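Local coordinates for vacuolar protein sorting 29 (Cryptosporidium parvum, PDB 2A22), which probably serves as a scaffold subunit of the retromer complex in endosomal protein sorting, built on a calcineurin-like phosphoesterase fold, at residues G112-G117 against C142-T147; S132-Q137 against K161-P166; V28-D33 against M185-Q190. All blocks are in the same frame, centred on the assembly; numbering follows the deposited sequence.

Interaction 1. Residues G112-G117 against C142-T147; sequences GEFKIG and CDILVT
Cys142 meets the backbone of Lys115 and Gly117 where two parallel strands come together. They are the strands of a beta-alpha-beta unit: strand 114-119, helix 130-140, strand 144-147. The CB of Cys142 lies 3.5 Å from Lys115 O. Its SG sits over the CA of Gly117, on the side of the sheet where helix 130-140 packs.

Asp143 grips Lys115 twice. Its backbone N donates to Lys115 O. Its carboxylate turns back, CG anti to its own carbonyl carbon (chi1 -55°), and OD2 accepts from Lys115 N at 2.9 Å. That bond is nearly straight, 173° at the hydrogen, and uses the anti side of the oxygen. The carboxylate stands almost perpendicular to the Phe114 ring, while the CB of Asp143 lies at the ring edge. The ammonium group (NZ) of Lys115 leads away to a salt bridge with Asp141 OD2.

Ile144 pairs with Ile116. Its N is the second donor to Lys115 O, and its O takes Gly117 N at 2.7 Å. Its CD1 reaches the Phe114 side chain, 4.0 Å from CD1 of that ring.

Leu145 pairs with Gly117 and turns to the helix side, where its CD1 lies 3.7 Å from Gly117 O. Val146 returns to the face of Ile116 and Ile144. Its N donates to Gly117 O at 2.7 Å, and its CG2 touches Ile116 CG2 at 3.8 Å.

Interaction 2. Residues S132-Q137 against K161-P166; sequences SLEQWQ and KLFLNP
Helix 132-137 passes over strand 161-165 with 9.9 Å between the segment axes and 115° between their directions. Leu133 and Phe163 bring their CA atoms within 7.8 Å, and Gln137 and Lys161 do so at 8.0 Å. The backbones are too far apart to bond, so side chains fill the gap.

Phe163 has the largest share of the contact, followed by Gln137. The CG of Phe163 is anti to the carbonyl carbon (chi1 -59°), and the ring projects from the strand to the helix. The CD1 atom lies 3.9 Å from Leu133 CB. The backbone O of Leu133 lies at the ring edge, near its plane, 3.6 Å from CE1. That oxygen also accepts the helical bond from Gln137 N. At the far end of the ring, CZ meets Gln137 CG at 3.6 Å and the CB and CG of Glu134. The Gln137 side chain then bends and crosses the aliphatic part of Lys161 at about a right angle. The carboxylate of Glu134 is held elsewhere, by Arg138 and Asn159.

This is helix-on-sheet packing in an alpha-beta-beta-alpha sandwich. Phe163 also stacks with Phe156 of the adjoining strand 154-158. On its other flank, Leu145 of strand 144-147 touches both Phe163 and Leu133 beneath helix 130-140.

Interaction 3. Residues V28-D33 against M185-Q190; sequences VLLIGD and MLMALQ
Strand 26-31 joins strand 183-190 inside the six-stranded mixed sheet of the calcineurin-like phosphoesterase fold. The two run antiparallel, and four backbone hydrogen bonds tie them together. Val28 and Met187 form a hydrogen-bonded pair: Val28 N to Met187 O and Met187 N to Val28 O are both 2.8 Å. Leu30 and Met185 form the next such pair. Leu30 N donates to Met185 O at 2.9 Å, nearly straight at 175°. In return Met185 N meets Leu30 O in the carbonyl plane.

Between them Leu29 and Leu186 make a non-hydrogen-bonded pair. Their side chains lie on one face of the sheet. The CG of Leu186 is anti to its carbonyl carbon (chi1 -77°), which brings CD2 back to Leu29, 3.8 Å from its CB. The CD1 of Leu29 lies 3.5 Å from Met185 O.

Val28, Leu30, Met185 and Met187 share the other face, which looks toward the second sheet. Leu30 packs on Met185 there, CB to CB at 4.0 Å, and its CD1 also reaches the Met185 sulfur. Met187 continues onward to Leu162 and Leu164 of strand 161-165, and Met185 to Leu164. Beyond the strand, Asp33 accepts a hydrogen bond from His149 N. Asp33 also touches His120, in a region that probably corresponds to the metal site of related phosphoesterases. At the opposite end of the contact, Val28 CG2 touches Leu189 CD1 at 4.0 Å.

How the interactions relate
The three contacts lie in one alpha-beta-beta-alpha sandwich, within one calcineurin-like phosphoesterase domain. Interactions 1 and 2 have centres about 9 Å apart and share the five-stranded sheet. Strands 144-147 and 161-165 are neighbours in it, probably bonded from Leu145 to Leu162 and Leu164. Interaction 3 belongs to the six-stranded sheet; its centre lies about 11 Å from that of interaction 1 and about 15 Å from that of interaction 2. The sheets meet through Phe114, Ile116 and Ile144 against Met187 and Leu189, and through Leu162 and Leu164 against Met187. Along the chain, the segments of interactions 1 and 2 alternate. Both fall between the strands of interaction 3, which joins early and late parts of the domain.

Interaction 1. Residues G112-G117 against C142-T147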
ATOM      1  N   GLY A 112      10.539  -0.187 -12.831  1.00 20.78           N
ATOM      2  CA  GLY A 112      10.503   0.144 -14.254  1.00 20.59           C
ATOM      3  C   GLY A 112      10.757   1.627 -14.489  1.00 23.29           C
ATOM      4  O   GLY A 112      11.783   2.171 -14.065  1.00 23.62           O
ATOM      5  N   GLU A 113       9.822   2.293 -15.156  1.00 21.76           N
ATOM      6  CA  GLU A 113       9.997   3.703 -15.468  1.00 23.28           C
ATOM      7  C   GLU A 113       9.591   4.610 -14.310  1.00 23.45           C
ATOM      8  O   GLU A 113       9.693   5.819 -14.441  1.00 21.31           O
ATOM      9  CB  GLU A 113       9.180   4.099 -16.720  1.00 24.93           C
ATOM     10  CG  GLU A 113       9.545   3.322 -17.970  1.00 21.85           C
ATOM     11  CD  GLU A 113      11.032   3.367 -18.235  1.00 20.86           C
ATOM     12  OE1 GLU A 113      11.557   4.465 -18.422  1.00 21.26           O
ATOM     13  OE2 GLU A 113      11.672   2.314 -18.262  1.00 19.82           O
ATOM     14  N   PHE A 114       9.116   4.038 -13.200  1.00 20.94           N
ATOM     15  CA  PHE A 114       8.529   4.877 -12.141  1.00 23.23           C
ATOM     16  C   PHE A 114       9.283   4.866 -10.814  1.00 22.85           C
ATOM     17  O   PHE A 114       9.673   3.812 -10.323  1.00 24.99           O
ATOM     18  CB  PHE A 114       7.040   4.527 -11.943  1.00 22.82           C
ATOM     19  CG  PHE A 114       6.247   4.695 -13.190  1.00 23.80           C
ATOM     20  CD1 PHE A 114       5.694   5.938 -13.510  1.00 24.12           C
ATOM     21  CD2 PHE A 114       6.131   3.637 -14.103  1.00 18.32           C
ATOM     22  CE1 PHE A 114       4.992   6.117 -14.712  1.00 25.03           C
ATOM     23  CE2 PHE A 114       5.448   3.794 -15.302  1.00 18.19           C
ATOM     24  CZ  PHE A 114       4.878   5.048 -15.618  1.00 22.78           C
ATOM     25  N   LYS A 115       9.495   6.058 -10.270  1.00 22.97           N
ATOM     26  CA  LYS A 115      10.024   6.252  -8.925  1.00 24.85           C
ATOM     27  C   LYS A 115       8.790   6.301  -8.035  1.00 22.60           C
ATOM     28  O   LYS A 115       7.887   7.137  -8.226  1.00 21.88           O
ATOM     29  CB  LYS A 115      10.764   7.594  -8.858  1.00 24.81           C
ATOM     30  CG  LYS A 115      12.109   7.590  -8.171  1.00 32.96           C
ATOM     31  CD  LYS A 115      12.908   8.859  -8.569  1.00 32.27           C
ATOM     32  CE  LYS A 115      13.847   9.365  -7.447  1.00 40.80           C
ATOM     33  NZ  LYS A 115      14.271  10.811  -7.649  1.00 36.61           N
ATOM     34  N   ILE A 116       8.744   5.411  -7.056  1.00 22.41           N
ATOM     35  CA  ILE A 116       7.569   5.307  -6.213  1.00 22.10           C
ATOM     36  C   ILE A 116       7.895   5.621  -4.749  1.00 21.78           C
ATOM     37  O   ILE A 116       8.758   4.967  -4.131  1.00 23.87           O
ATOM     38  CB  ILE A 116       6.894   3.927  -6.386  1.00 22.91           C
ATOM     39  CG1 ILE A 116       6.821   3.597  -7.894  1.00 23.71           C
ATOM     40  CG2 ILE A 116       5.522   3.907  -5.676  1.00 20.73           C
ATOM     41  CD1 ILE A 116       5.947   2.401  -8.287  1.00 24.32           C
ATOM     42  N   GLY A 117       7.190   6.613  -4.202  1.00 20.62           N
ATOM     43  CA  GLY A 117       7.329   6.972  -2.792  1.00 18.23           C
ATOM     44  C   GLY A 117       6.312   6.207  -1.959  1.00 18.74           C
ATOM     45  O   GLY A 117       5.166   6.029  -2.389  1.00 19.35           O
ATOM     46  N   CYS A 142       9.184  11.751  -6.247  1.00 27.43           N
ATOM     47  CA  CYS A 142       8.669  10.520  -6.845  1.00 24.49           C
ATOM     48  C   CYS A 142       7.618  10.809  -7.927  1.00 22.92           C
ATOM     49  O   CYS A 142       7.061  11.903  -7.976  1.00 22.64           O
ATOM     50  CB  CYS A 142       8.160   9.559  -5.753  1.00 23.61           C
ATOM     51  SG  CYS A 142       6.868  10.249  -4.739  1.00 23.05           S
ATOM     52  N   ASP A 143       7.398   9.844  -8.821  1.00 20.84           N
ATOM     53  CA  ASP A 143       6.327   9.921  -9.820  1.00 18.35           C
ATOM     54  C   ASP A 143       4.991   9.450  -9.272  1.00 18.80           C
ATOM     55  O   ASP A 143       3.948   9.894  -9.715  1.00 18.54           O
ATOM     56  CB  ASP A 143       6.679   9.066 -11.036  1.00 19.57           C
ATOM     57  CG  ASP A 143       8.010   9.432 -11.610  1.00 22.96           C
ATOM     58  OD1 ASP A 143       8.178  10.607 -11.967  1.00 29.62           O
ATOM     59  OD2 ASP A 143       8.900   8.568 -11.675  1.00 23.63           O
ATOM     60  N   ILE A 144       5.031   8.512  -8.328  1.00 20.47           N
ATOM     61  CA  ILE A 144       3.822   7.955  -7.720  1.00 18.60           C
ATOM     62  C   ILE A 144       4.051   7.930  -6.219  1.00 18.92           C
ATOM     63  O   ILE A 144       5.104   7.474  -5.734  1.00 21.52           O
ATOM     64  CB  ILE A 144       3.500   6.513  -8.237  1.00 19.29           C
ATOM     65  CG1 ILE A 144       3.371   6.476  -9.774  1.00 17.30           C
ATOM     66  CG2 ILE A 144       2.230   5.951  -7.538  1.00 16.05           C
ATOM     67  CD1 ILE A 144       3.328   5.047 -10.399  1.00 16.95           C
ATOM     68  N   LEU A 145       3.089   8.452  -5.481  1.00 18.43           N
ATOM     69  CA  LEU A 145       3.172   8.417  -4.023  1.00 17.43           C
ATOM     70  C   LEU A 145       2.097   7.510  -3.411  1.00 18.18           C
ATOM     71  O   LEU A 145       0.891   7.697  -3.645  1.00 14.28           O
ATOM     72  CB  LEU A 145       3.065   9.828  -3.445  1.00 16.66           C
ATOM     73  CG  LEU A 145       3.094   9.948  -1.919  1.00 16.69           C
ATOM     74  CD1 LEU A 145       4.485   9.547  -1.329  1.00 11.48           C
ATOM     75  CD2 LEU A 145       2.734  11.370  -1.477  1.00 15.14           C
ATOM     76  N   VAL A 146       2.550   6.556  -2.592  1.00 18.74           N
ATOM     77  CA  VAL A 146       1.652   5.617  -1.909  1.00 17.31           C
ATOM     78  C   VAL A 146       1.644   5.844  -0.382  1.00 18.73           C
ATOM     79  O   VAL A 146       2.671   5.690   0.300  1.00 17.94           O
ATOM     80  CB  VAL A 146       2.054   4.163  -2.230  1.00 18.55           C
ATOM     81  CG1 VAL A 146       0.998   3.159  -1.669  1.00 14.19           C
ATOM     82  CG2 VAL A 146       2.238   3.988  -3.761  1.00 15.13           C
ATOM     83  N   THR A 147       0.484   6.206   0.148  1.00 18.05           N
ATOM     84  CA  THR A 147       0.341   6.448   1.584  1.00 17.48           C
ATOM     85  C   THR A 147      -0.919   5.735   2.101  1.00 19.61           C
ATOM     86  O   THR A 147      -1.795   5.346   1.309  1.00 18.11           O
ATOM     87  CB  THR A 147       0.234   7.962   1.889  1.00 18.92           C
ATOM     88  OG1 THR A 147      -0.986   8.467   1.327  1.00 14.69           O
ATOM     89  CG2 THR A 147       1.425   8.732   1.280  1.00 14.92           C
TER

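Interaction 2. Residues S132-Q137 against K161-P166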
ATOM      1  N   SER A 132      -0.804  18.850   0.726  1.00 34.69           N
ATOM      2  CA  SER A 132       0.240  18.341   1.589  1.00 34.53           C
ATOM      3  C   SER A 132       0.842  17.052   0.987  1.00 34.13           C
ATOM      4  O   SER A 132       2.076  16.834   0.983  1.00 31.68           O
ATOM      5  CB  SER A 132      -0.310  18.140   2.989  1.00 34.78           C
ATOM      6  OG  SER A 132       0.743  17.859   3.895  1.00 44.24           O
ATOM      7  N   LEU A 133      -0.025  16.221   0.422  1.00 32.44           N
ATOM      8  CA  LEU A 133       0.450  15.028  -0.281  1.00 31.60           C
ATOM      9  C   LEU A 133       1.425  15.414  -1.374  1.00 31.31           C
ATOM     10  O   LEU A 133       2.508  14.823  -1.497  1.00 30.66           O
ATOM     11  CB  LEU A 133      -0.710  14.219  -0.853  1.00 29.16           C
ATOM     12  CG  LEU A 133      -1.409  13.331   0.176  1.00 29.86           C
ATOM     13  CD1 LEU A 133      -2.560  12.623  -0.510  1.00 23.55           C
ATOM     14  CD2 LEU A 133      -0.450  12.319   0.873  1.00 21.24           C
ATOM     15  N   GLU A 134       1.049  16.438  -2.139  1.00 31.78           N
ATOM     16  CA  GLU A 134       1.899  16.926  -3.225  1.00 34.20           C
ATOM     17  C   GLU A 134       3.255  17.473  -2.747  1.00 31.00           C
ATOM     18  O   GLU A 134       4.258  17.316  -3.430  1.00 28.62           O
ATOM     19  CB  GLU A 134       1.167  17.948  -4.093  1.00 32.35           C
ATOM     20  CG  GLU A 134       1.848  18.120  -5.462  1.00 42.22           C
ATOM     21  CD  GLU A 134       1.238  19.223  -6.321  1.00 42.19           C
ATOM     22  OE1 GLU A 134       0.561  20.130  -5.766  1.00 50.30           O
ATOM     23  OE2 GLU A 134       1.453  19.176  -7.554  1.00 49.04           O
ATOM     24  N   GLN A 135       3.283  18.075  -1.560  1.00 31.03           N
ATOM     25  CA  GLN A 135       4.546  18.532  -0.962  1.00 32.92           C
ATOM     26  C   GLN A 135       5.467  17.368  -0.611  1.00 31.65           C
ATOM     27  O   GLN A 135       6.695  17.473  -0.700  1.00 30.27           O
ATOM     28  CB  GLN A 135       4.258  19.402   0.261  1.00 34.37           C
ATOM     29  CG  GLN A 135       3.322  20.577  -0.111  1.00 42.94           C
ATOM     30  CD  GLN A 135       3.206  21.632   0.979  1.00 53.47           C
ATOM     31  OE1 GLN A 135       4.150  22.394   1.217  1.00 56.32           O
ATOM     32  NE2 GLN A 135       2.036  21.694   1.641  1.00 55.59           N
ATOM     33  N   TRP A 136       4.854  16.249  -0.228  1.00 29.72           N
ATOM     34  CA  TRP A 136       5.586  15.032   0.027  1.00 28.66           C
ATOM     35  C   TRP A 136       6.086  14.328  -1.228  1.00 27.77           C
ATOM     36  O   TRP A 136       7.200  13.819  -1.191  1.00 28.24           O
ATOM     37  CB  TRP A 136       4.792  14.087   0.930  1.00 27.49           C
ATOM     38  CG  TRP A 136       4.878  14.513   2.361  1.00 27.06           C
ATOM     39  CD1 TRP A 136       3.977  15.293   3.058  1.00 28.70           C
ATOM     40  CD2 TRP A 136       5.943  14.225   3.270  1.00 25.06           C
ATOM     41  NE1 TRP A 136       4.420  15.480   4.359  1.00 27.62           N
ATOM     42  CE2 TRP A 136       5.619  14.832   4.509  1.00 28.20           C
ATOM     43  CE3 TRP A 136       7.135  13.496   3.165  1.00 25.92           C
ATOM     44  CZ2 TRP A 136       6.452  14.732   5.631  1.00 30.64           C
ATOM     45  CZ3 TRP A 136       7.951  13.387   4.287  1.00 27.28           C
ATOM     46  CH2 TRP A 136       7.609  14.000   5.496  1.00 28.29           C
ATOM     47  N   GLN A 137       5.318  14.292  -2.328  1.00 26.59           N
ATOM     48  CA  GLN A 137       5.897  13.685  -3.547  1.00 28.01           C
ATOM     49  C   GLN A 137       7.115  14.451  -4.030  1.00 28.23           C
ATOM     50  O   GLN A 137       8.094  13.842  -4.450  1.00 28.57           O
ATOM     51  CB  GLN A 137       4.914  13.425  -4.710  1.00 26.76           C
ATOM     52  CG  GLN A 137       4.355  14.599  -5.431  1.00 30.79           C
ATOM     53  CD  GLN A 137       5.178  15.142  -6.608  1.00 28.17           C
ATOM     54  OE1 GLN A 137       6.265  14.666  -6.980  1.00 31.01           O
ATOM     55  NE2 GLN A 137       4.640  16.160  -7.196  1.00 32.66           N
ATOM     56  N   LYS A 161       1.484  13.587 -11.522  1.00 23.64           N
ATOM     57  CA  LYS A 161       1.902  12.660 -10.456  1.00 24.07           C
ATOM     58  C   LYS A 161       0.685  11.877  -9.961  1.00 23.38           C
ATOM     59  O   LYS A 161      -0.446  12.375 -10.017  1.00 22.55           O
ATOM     60  CB  LYS A 161       2.580  13.430  -9.306  1.00 24.55           C
ATOM     61  CG  LYS A 161       3.758  14.335  -9.783  1.00 27.93           C
ATOM     62  CD  LYS A 161       5.010  13.498 -10.063  1.00 32.32           C
ATOM     63  CE  LYS A 161       5.948  14.136 -11.082  1.00 36.64           C
ATOM     64  NZ  LYS A 161       5.904  15.605 -10.936  1.00 39.39           N
ATOM     65  N   LEU A 162       0.916  10.656  -9.484  1.00 22.37           N
ATOM     66  CA  LEU A 162      -0.180   9.786  -9.096  1.00 21.35           C
ATOM     67  C   LEU A 162      -0.155   9.523  -7.586  1.00 21.32           C
ATOM     68  O   LEU A 162       0.900   9.187  -7.035  1.00 22.81           O
ATOM     69  CB  LEU A 162      -0.116   8.498  -9.911  1.00 21.32           C
ATOM     70  CG  LEU A 162      -1.237   7.458  -9.832  1.00 25.13           C
ATOM     71  CD1 LEU A 162      -2.594   8.020 -10.314  1.00 23.87           C
ATOM     72  CD2 LEU A 162      -0.855   6.218 -10.635  1.00 22.12           C
ATOM     73  N   PHE A 163      -1.303   9.725  -6.928  1.00 19.65           N
ATOM     74  CA  PHE A 163      -1.453   9.582  -5.461  1.00 17.69           C
ATOM     75  C   PHE A 163      -2.423   8.463  -5.117  1.00 17.17           C
ATOM     76  O   PHE A 163      -3.605   8.522  -5.486  1.00 19.25           O
ATOM     77  CB  PHE A 163      -1.929  10.897  -4.838  1.00 19.41           C
ATOM     78  CG  PHE A 163      -0.996  12.043  -5.093  1.00 22.68           C
ATOM     79  CD1 PHE A 163       0.016  12.352  -4.180  1.00 26.20           C
ATOM     80  CD2 PHE A 163      -1.081  12.771  -6.274  1.00 22.59           C
ATOM     81  CE1 PHE A 163       0.924  13.400  -4.433  1.00 26.78           C
ATOM     82  CE2 PHE A 163      -0.182  13.817  -6.535  1.00 28.59           C
ATOM     83  CZ  PHE A 163       0.823  14.125  -5.608  1.00 23.61           C
ATOM     84  N   LEU A 164      -1.912   7.423  -4.458  1.00 16.20           N
ATOM     85  CA  LEU A 164      -2.694   6.210  -4.186  1.00 13.78           C
ATOM     86  C   LEU A 164      -2.753   5.954  -2.681  1.00 15.53           C
ATOM     87  O   LEU A 164      -1.765   6.187  -1.964  1.00 15.02           O
ATOM     88  CB  LEU A 164      -2.056   5.013  -4.900  1.00 14.44           C
ATOM     89  CG  LEU A 164      -1.724   5.237  -6.404  1.00 15.89           C
ATOM     90  CD1 LEU A 164      -0.943   4.110  -6.986  1.00  9.87           C
ATOM     91  CD2 LEU A 164      -3.010   5.409  -7.203  1.00  8.68           C
ATOM     92  N   ASN A 165      -3.905   5.487  -2.212  1.00 11.49           N
ATOM     93  CA  ASN A 165      -4.058   5.014  -0.834  1.00 15.53           C
ATOM     94  C   ASN A 165      -4.852   3.740  -0.965  1.00 14.05           C
ATOM     95  O   ASN A 165      -5.985   3.793  -1.413  1.00 16.68           O
ATOM     96  CB  ASN A 165      -4.803   6.046   0.040  1.00 14.78           C
ATOM     97  CG  ASN A 165      -4.960   5.619   1.507  1.00 16.59           C
ATOM     98  OD1 ASN A 165      -5.054   4.427   1.830  1.00 19.19           O
ATOM     99  ND2 ASN A 165      -5.025   6.621   2.408  1.00 14.75           N
ATOM    100  N   PRO A 166      -4.229   2.594  -0.646  1.00 12.74           N
ATOM    101  CA  PRO A 166      -4.850   1.303  -0.858  1.00 14.25           C
ATOM    102  C   PRO A 166      -5.933   0.983   0.170  1.00 16.49           C
ATOM    103  O   PRO A 166      -6.607  -0.039   0.034  1.00 16.55           O
ATOM    104  CB  PRO A 166      -3.666   0.337  -0.737  1.00 14.58           C
ATOM    105  CG  PRO A 166      -2.775   0.970   0.225  1.00 14.24           C
ATOM    106  CD  PRO A 166      -2.864   2.446  -0.100  1.00 12.51           C
TER

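Interaction 3. Residues V28-D33 against M185-Q190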
ATOM      1  N   VAL A  28       2.678  -4.744  -8.962  1.00 14.75           N
ATOM      2  CA  VAL A  28       2.960  -4.221  -7.636  1.00 15.96           C
ATOM      3  C   VAL A  28       1.721  -4.265  -6.757  1.00 17.10           C
ATOM      4  O   VAL A  28       0.689  -3.665  -7.109  1.00 16.70           O
ATOM      5  CB  VAL A  28       3.459  -2.740  -7.683  1.00 16.92           C
ATOM      6  CG1 VAL A  28       4.036  -2.368  -6.321  1.00 14.31           C
ATOM      7  CG2 VAL A  28       4.506  -2.553  -8.775  1.00 15.45           C
ATOM      8  N   LEU A  29       1.836  -4.969  -5.623  1.00 16.81           N
ATOM      9  CA  LEU A  29       0.770  -5.021  -4.637  1.00 17.10           C
ATOM     10  C   LEU A  29       0.906  -3.831  -3.677  1.00 15.39           C
ATOM     11  O   LEU A  29       1.954  -3.626  -3.078  1.00 16.65           O
ATOM     12  CB  LEU A  29       0.777  -6.371  -3.887  1.00 17.11           C
ATOM     13  CG  LEU A  29      -0.089  -6.446  -2.609  1.00 17.52           C
ATOM     14  CD1 LEU A  29      -1.590  -6.305  -2.951  1.00 13.36           C
ATOM     15  CD2 LEU A  29       0.177  -7.761  -1.830  1.00 20.77           C
ATOM     16  N   LEU A  30      -0.154  -3.038  -3.570  1.00 16.54           N
ATOM     17  CA  LEU A  30      -0.219  -1.895  -2.637  1.00 16.07           C
ATOM     18  C   LEU A  30      -1.234  -2.245  -1.566  1.00 16.40           C
ATOM     19  O   LEU A  30      -2.405  -2.535  -1.874  1.00 17.02           O
ATOM     20  CB  LEU A  30      -0.623  -0.611  -3.372  1.00 14.45           C
ATOM     21  CG  LEU A  30       0.086  -0.355  -4.722  1.00 14.27           C
ATOM     22  CD1 LEU A  30      -0.422   0.920  -5.395  1.00 11.65           C
ATOM     23  CD2 LEU A  30       1.591  -0.254  -4.483  1.00  9.50           C
ATOM     24  N   ILE A  31      -0.781  -2.251  -0.310  1.00 14.68           N
ATOM     25  CA  ILE A  31      -1.555  -2.856   0.775  1.00 13.98           C
ATOM     26  C   ILE A  31      -1.105  -2.242   2.111  1.00 16.77           C
ATOM     27  O   ILE A  31       0.045  -1.793   2.240  1.00 18.40           O
ATOM     28  CB  ILE A  31      -1.427  -4.422   0.698  1.00 13.17           C
ATOM     29  CG1 ILE A  31      -2.542  -5.110   1.470  1.00 14.41           C
ATOM     30  CG2 ILE A  31       0.043  -4.918   1.018  1.00 11.42           C
ATOM     31  CD1 ILE A  31      -2.586  -6.628   1.290  1.00 13.81           C
ATOM     32  N   GLY A  32      -2.013  -2.127   3.074  1.00 14.76           N
ATOM     33  CA  GLY A  32      -1.607  -1.731   4.416  1.00 13.77           C
ATOM     34  C   GLY A  32      -2.774  -1.596   5.395  1.00 16.39           C
ATOM     35  O   GLY A  32      -3.912  -1.985   5.094  1.00 12.62           O
ATOM     36  N   ASP A  33      -2.468  -1.085   6.591  1.00 14.85           N
ATOM     37  CA  ASP A  33      -3.489  -0.778   7.604  1.00 14.65           C
ATOM     38  C   ASP A  33      -4.322  -2.012   7.891  1.00 14.64           C
ATOM     39  O   ASP A  33      -5.569  -1.937   7.922  1.00 15.96           O
ATOM     40  CB  ASP A  33      -4.348   0.399   7.127  1.00 12.16           C
ATOM     41  CG  ASP A  33      -3.577   1.715   7.176  1.00 19.85           C
ATOM     42  OD1 ASP A  33      -3.028   2.024   8.258  1.00 19.17           O
ATOM     43  OD2 ASP A  33      -3.497   2.420   6.152  1.00 19.75           O
ATOM     44  N   MET A 185      -4.725  -2.648  -3.755  1.00 15.90           N
ATOM     45  CA  MET A 185      -4.521  -2.358  -5.170  1.00 15.00           C
ATOM     46  C   MET A 185      -3.463  -3.268  -5.776  1.00 15.20           C
ATOM     47  O   MET A 185      -2.493  -3.661  -5.117  1.00 14.00           O
ATOM     48  CB  MET A 185      -4.091  -0.911  -5.363  1.00 13.36           C
ATOM     49  CG  MET A 185      -5.140   0.085  -4.932  1.00 15.07           C
ATOM     50  SD  MET A 185      -4.439   1.713  -4.954  1.00 15.30           S
ATOM     51  CE  MET A 185      -5.900   2.655  -4.540  1.00 12.22           C
ATOM     52  N   LEU A 186      -3.658  -3.603  -7.039  1.00 16.88           N
ATOM     53  CA  LEU A 186      -2.610  -4.260  -7.798  1.00 17.16           C
ATOM     54  C   LEU A 186      -2.337  -3.365  -8.990  1.00 16.58           C
ATOM     55  O   LEU A 186      -3.258  -3.009  -9.715  1.00 18.44           O
ATOM     56  CB  LEU A 186      -3.014  -5.681  -8.185  1.00 14.68           C
ATOM     57  CG  LEU A 186      -2.920  -6.743  -7.072  1.00 17.06           C
ATOM     58  CD1 LEU A 186      -3.735  -7.990  -7.414  1.00 14.99           C
ATOM     59  CD2 LEU A 186      -1.465  -7.141  -6.860  1.00 14.68           C
ATOM     60  N   MET A 187      -1.080  -2.942  -9.140  1.00 17.41           N
ATOM     61  CA  MET A 187      -0.695  -1.935 -10.135  1.00 16.61           C
ATOM     62  C   MET A 187       0.250  -2.578 -11.151  1.00 18.19           C
ATOM     63  O   MET A 187       1.378  -2.990 -10.793  1.00 18.58           O
ATOM     64  CB  MET A 187       0.005  -0.742  -9.432  1.00 18.24           C
ATOM     65  CG  MET A 187       0.452   0.406 -10.375  1.00 17.02           C
ATOM     66  SD  MET A 187       1.109   1.829  -9.495  1.00 20.11           S
ATOM     67  CE  MET A 187      -0.255   2.921  -9.638  1.00 35.88           C
ATOM     68  N   ALA A 188      -0.191  -2.683 -12.404  1.00 16.50           N
ATOM     69  CA  ALA A 188       0.669  -3.240 -13.454  1.00 14.65           C
ATOM     70  C   ALA A 188       1.428  -2.089 -14.097  1.00 17.70           C
ATOM     71  O   ALA A 188       0.822  -1.123 -14.582  1.00 15.86           O
ATOM     72  CB  ALA A 188      -0.135  -3.977 -14.513  1.00 14.42           C
ATOM     73  N   LEU A 189       2.751  -2.208 -14.092  1.00 14.22           N
ATOM     74  CA  LEU A 189       3.593  -1.259 -14.767  1.00 16.64           C
ATOM     75  C   LEU A 189       4.255  -1.915 -15.973  1.00 16.48           C
ATOM     76  O   LEU A 189       4.902  -2.977 -15.858  1.00 17.22           O
ATOM     77  CB  LEU A 189       4.634  -0.704 -13.790  1.00 18.87           C
ATOM     78  CG  LEU A 189       4.103  -0.005 -12.525  1.00 19.43           C
ATOM     79  CD1 LEU A 189       5.253   0.222 -11.549  1.00 21.93           C
ATOM     80  CD2 LEU A 189       3.423   1.316 -12.843  1.00 20.84           C
ATOM     81  N   GLN A 190       4.075  -1.304 -17.136  1.00 14.49           N
ATOM     82  CA  GLN A 190       4.676  -1.842 -18.347  1.00 19.24           C
ATOM     83  C   GLN A 190       5.162  -0.694 -19.197  1.00 18.26           C
ATOM     84  O   GLN A 190       4.357   0.080 -19.709  1.00 20.18           O
ATOM     85  CB  GLN A 190       3.686  -2.730 -19.132  1.00 15.57           C
ATOM     86  CG  GLN A 190       3.234  -3.929 -18.337  1.00 19.81           C
ATOM     87  CD  GLN A 190       2.248  -4.846 -19.079  1.00 24.18           C
ATOM     88  OE1 GLN A 190       1.737  -4.515 -20.150  1.00 23.76           O
ATOM     89  NE2 GLN A 190       1.938  -5.992 -18.457  1.00 31.71           N
TER